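Local structure of molybdopterin molybdotransferase (Pyrococcus horikoshii, 1UZ5) at residues G189-P194 with G202-I207. The protein probably inserts molybdenum into the pterin cofactor, converting adenylyl-molybdopterin and molybdate to Mo-molybdopterin and AMP with magnesium as cofactor. Residues are numbered along the deposited sequence; the frame is centred on the assembly and turned at random.
Sequences GNEIVP and GQIYDI
Ile192 and Val193 pair in parallel with Ile204 and Tyr205, held by three backbone hydrogen bonds: Ile204 N to Glu191 O (2.8 Å), Val193 N to Ile204 O (3.0 Å) and Asp206 N to Val193 O (3.1 Å). The first strand enters through a type I turn, Gly189 to Ile192. On the face carrying Val193 and Tyr205, the two valine methyls divide the work. Val193 CG1, beside the backbone N and anti to the carbonyl carbon (chi1 -55°), lies 3.6 Å from Gln203 NE2, the two side chains crossing at about a right angle. That torsion puts Val193 CG2 between the N and the carbonyl carbon, 3.7 Å from Tyr205 CD1. Pro194 O meets the same ring in its plane, at the edge, 3.6 Å from Tyr205 CD1. Replacing Val193 by an alanine takes away both methyls and would probably open a gap where they now touch the Gln203 amide and the Tyr205 ring. On the face of Ile192 and Ile204, the glutamate chain runs alongside Ile204, Glu191 CG 3.6 Å from Ile204 CG1, while Ile192 CG2 packs 3.8 Å from Asp206 CB. A water links Asn190 O to Gln203 NE2, the latter bond weak. Tyr205 OH bonds Asn197 O, Gln203 OE1 takes Lys200 N, and the Asp206 carboxylate accepts from Ser187 OG, Gly209 N and Arg210 N, where helix 208-219 begins. Within the probable molybdopterin-binding domain, this parallel pair closes the base of a surface loop; its backbone bonds fix the register, with Leu199 packing on Val193 and Tyr205 and Val228 on Ile192.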
ATOM      1  N   GLY A 189      10.201  18.699  25.548  1.00 37.08           N
ATOM      2  CA  GLY A 189       9.393  19.458  26.487  1.00 36.60           C
ATOM      3  C   GLY A 189       9.765  19.113  27.914  1.00 37.44           C
ATOM      4  O   GLY A 189       9.900  17.935  28.259  1.00 31.02           O
ATOM      5  N   ASN A 190       9.931  20.131  28.752  1.00 30.99           N
ATOM      6  CA  ASN A 190      10.292  19.895  30.145  1.00 25.66           C
ATOM      7  C   ASN A 190       9.149  19.269  30.932  1.00 22.53           C
ATOM      8  O   ASN A 190       9.360  18.701  32.003  1.00 28.68           O
ATOM      9  CB  ASN A 190      10.726  21.201  30.817  1.00 38.33           C
ATOM     10  CG  ASN A 190      11.956  21.803  30.173  1.00 50.61           C
ATOM     11  OD1 ASN A 190      12.905  21.089  29.831  1.00 40.87           O
ATOM     12  ND2 ASN A 190      11.955  23.122  30.011  1.00 43.37           N
ATOM     13  N   GLU A 191       7.936  19.357  30.396  1.00 20.83           N
ATOM     14  CA  GLU A 191       6.775  18.788  31.078  1.00 22.65           C
ATOM     15  C   GLU A 191       6.499  17.336  30.674  1.00 28.28           C
ATOM     16  O   GLU A 191       5.707  16.646  31.319  1.00 26.93           O
ATOM     17  CB  GLU A 191       5.523  19.626  30.780  1.00 27.58           C
ATOM     18  CG  GLU A 191       4.876  19.342  29.424  1.00 27.49           C
ATOM     19  CD  GLU A 191       5.583  20.009  28.254  1.00 43.01           C
ATOM     20  OE1 GLU A 191       6.800  20.280  28.350  1.00 39.29           O
ATOM     21  OE2 GLU A 191       4.914  20.252  27.226  1.00 44.50           O
ATOM     22  N   ILE A 192       7.159  16.865  29.622  1.00 27.75           N
ATOM     23  CA  ILE A 192       6.911  15.511  29.133  1.00 23.75           C
ATOM     24  C   ILE A 192       7.691  14.363  29.762  1.00 22.10           C
ATOM     25  O   ILE A 192       8.893  14.456  29.972  1.00 27.69           O
ATOM     26  CB  ILE A 192       7.122  15.442  27.600  1.00 34.61           C
ATOM     27  CG1 ILE A 192       6.216  16.463  26.913  1.00 30.19           C
ATOM     28  CG2 ILE A 192       6.801  14.033  27.086  1.00 34.10           C
ATOM     29  CD1 ILE A 192       6.434  16.572  25.423  1.00 46.39           C
ATOM     30  N   VAL A 193       6.983  13.276  30.062  1.00 25.76           N
ATOM     31  CA  VAL A 193       7.605  12.072  30.610  1.00 36.02           C
ATOM     32  C   VAL A 193       7.046  10.860  29.851  1.00 42.14           C
ATOM     33  O   VAL A 193       5.917  10.892  29.351  1.00 35.72           O
ATOM     34  CB  VAL A 193       7.329  11.899  32.127  1.00 33.10           C
ATOM     35  CG1 VAL A 193       7.767  13.151  32.874  1.00 37.75           C
ATOM     36  CG2 VAL A 193       5.861  11.607  32.374  1.00 34.57           C
ATOM     37  N   PRO A 194       7.839   9.784  29.732  1.00 49.72           N
ATOM     38  CA  PRO A 194       7.384   8.580  29.021  1.00 51.32           C
ATOM     39  C   PRO A 194       6.279   7.842  29.782  1.00 45.25           C
ATOM     40  O   PRO A 194       6.251   7.855  31.016  1.00 42.28           O
ATOM     41  CB  PRO A 194       8.659   7.740  28.913  1.00 57.19           C
ATOM     42  CG  PRO A 194       9.764   8.767  28.957  1.00 59.59           C
ATOM     43  CD  PRO A 194       9.279   9.701  30.034  1.00 50.33           C
ATOM     44  N   GLY A 202       2.288  18.852  37.275  1.00 17.39           N
ATOM     45  CA  GLY A 202       2.951  19.709  36.301  1.00 19.48           C
ATOM     46  C   GLY A 202       3.492  18.954  35.087  1.00 22.04           C
ATOM     47  O   GLY A 202       3.855  19.557  34.082  1.00 21.32           O
ATOM     48  N   GLN A 203       3.549  17.632  35.171  1.00 25.89           N
ATOM     49  CA  GLN A 203       4.045  16.831  34.048  1.00 22.68           C
ATOM     50  C   GLN A 203       2.905  16.140  33.301  1.00 22.93           C
ATOM     51  O   GLN A 203       1.816  15.936  33.849  1.00 23.64           O
ATOM     52  CB  GLN A 203       5.007  15.758  34.549  1.00 22.10           C
ATOM     53  CG  GLN A 203       6.218  16.279  35.305  1.00 27.13           C
ATOM     54  CD  GLN A 203       7.065  15.145  35.861  1.00 28.81           C
ATOM     55  OE1 GLN A 203       6.534  14.166  36.394  1.00 30.75           O
ATOM     56  NE2 GLN A 203       8.383  15.272  35.747  1.00 26.70           N
ATOM     57  N   ILE A 204       3.158  15.788  32.046  1.00 26.21           N
ATOM     58  CA  ILE A 204       2.170  15.076  31.245  1.00 23.11           C
ATOM     59  C   ILE A 204       2.892  13.936  30.512  1.00 29.52           C
ATOM     60  O   ILE A 204       4.121  13.903  30.453  1.00 26.51           O
ATOM     61  CB  ILE A 204       1.502  15.991  30.211  1.00 29.01           C
ATOM     62  CG1 ILE A 204       2.554  16.570  29.271  1.00 30.63           C
ATOM     63  CG2 ILE A 204       0.740  17.120  30.919  1.00 38.16           C
ATOM     64  CD1 ILE A 204       1.960  17.319  28.097  1.00 38.92           C
ATOM     65  N   TYR A 205       2.130  13.002  29.960  1.00 23.62           N
ATOM     66  CA  TYR A 205       2.715  11.874  29.238  1.00 27.04           C
ATOM     67  C   TYR A 205       2.873  12.179  27.759  1.00 25.23           C
ATOM     68  O   TYR A 205       2.081  12.918  27.176  1.00 20.80           O
ATOM     69  CB  TYR A 205       1.836  10.635  29.399  1.00 19.21           C
ATOM     70  CG  TYR A 205       1.872  10.040  30.777  1.00 23.13           C
ATOM     71  CD1 TYR A 205       3.035   9.458  31.272  1.00 24.07           C
ATOM     72  CD2 TYR A 205       0.735  10.045  31.587  1.00 24.42           C
ATOM     73  CE1 TYR A 205       3.065   8.890  32.541  1.00 29.85           C
ATOM     74  CE2 TYR A 205       0.755   9.482  32.851  1.00 24.72           C
ATOM     75  CZ  TYR A 205       1.919   8.904  33.323  1.00 24.48           C
ATOM     76  OH  TYR A 205       1.932   8.332  34.572  1.00 27.25           O
ATOM     77  N   ASP A 206       3.897  11.600  27.147  1.00 25.50           N
ATOM     78  CA  ASP A 206       4.126  11.800  25.724  1.00 23.81           C
ATOM     79  C   ASP A 206       2.944  11.258  24.940  1.00 19.34           C
ATOM     80  O   ASP A 206       2.340  10.262  25.331  1.00 19.67           O
ATOM     81  CB  ASP A 206       5.377  11.049  25.258  1.00 27.80           C
ATOM     82  CG  ASP A 206       5.465  10.957  23.743  1.00 35.48           C
ATOM     83  OD1 ASP A 206       5.703  12.001  23.105  1.00 29.26           O
ATOM     84  OD2 ASP A 206       5.280   9.845  23.189  1.00 34.33           O
ATOM     85  N   ILE A 207       2.610  11.921  23.843  1.00 25.26           N
ATOM     86  CA  ILE A 207       1.540  11.444  22.988  1.00 25.04           C
ATOM     87  C   ILE A 207       2.001  11.431  21.530  1.00 27.06           C
ATOM     88  O   ILE A 207       1.689  10.499  20.782  1.00 25.30           O
ATOM     89  CB  ILE A 207       0.262  12.305  23.108  1.00 26.14           C
ATOM     90  CG1 ILE A 207      -0.806  11.753  22.158  1.00 25.43           C
ATOM     91  CG2 ILE A 207       0.574  13.762  22.799  1.00 23.15           C
ATOM     92  CD1 ILE A 207      -2.165  12.419  22.285  1.00 36.06           C
TER
HETATM   93  O   HOH W   1       9.299  18.258  34.643  1.00 39.94           O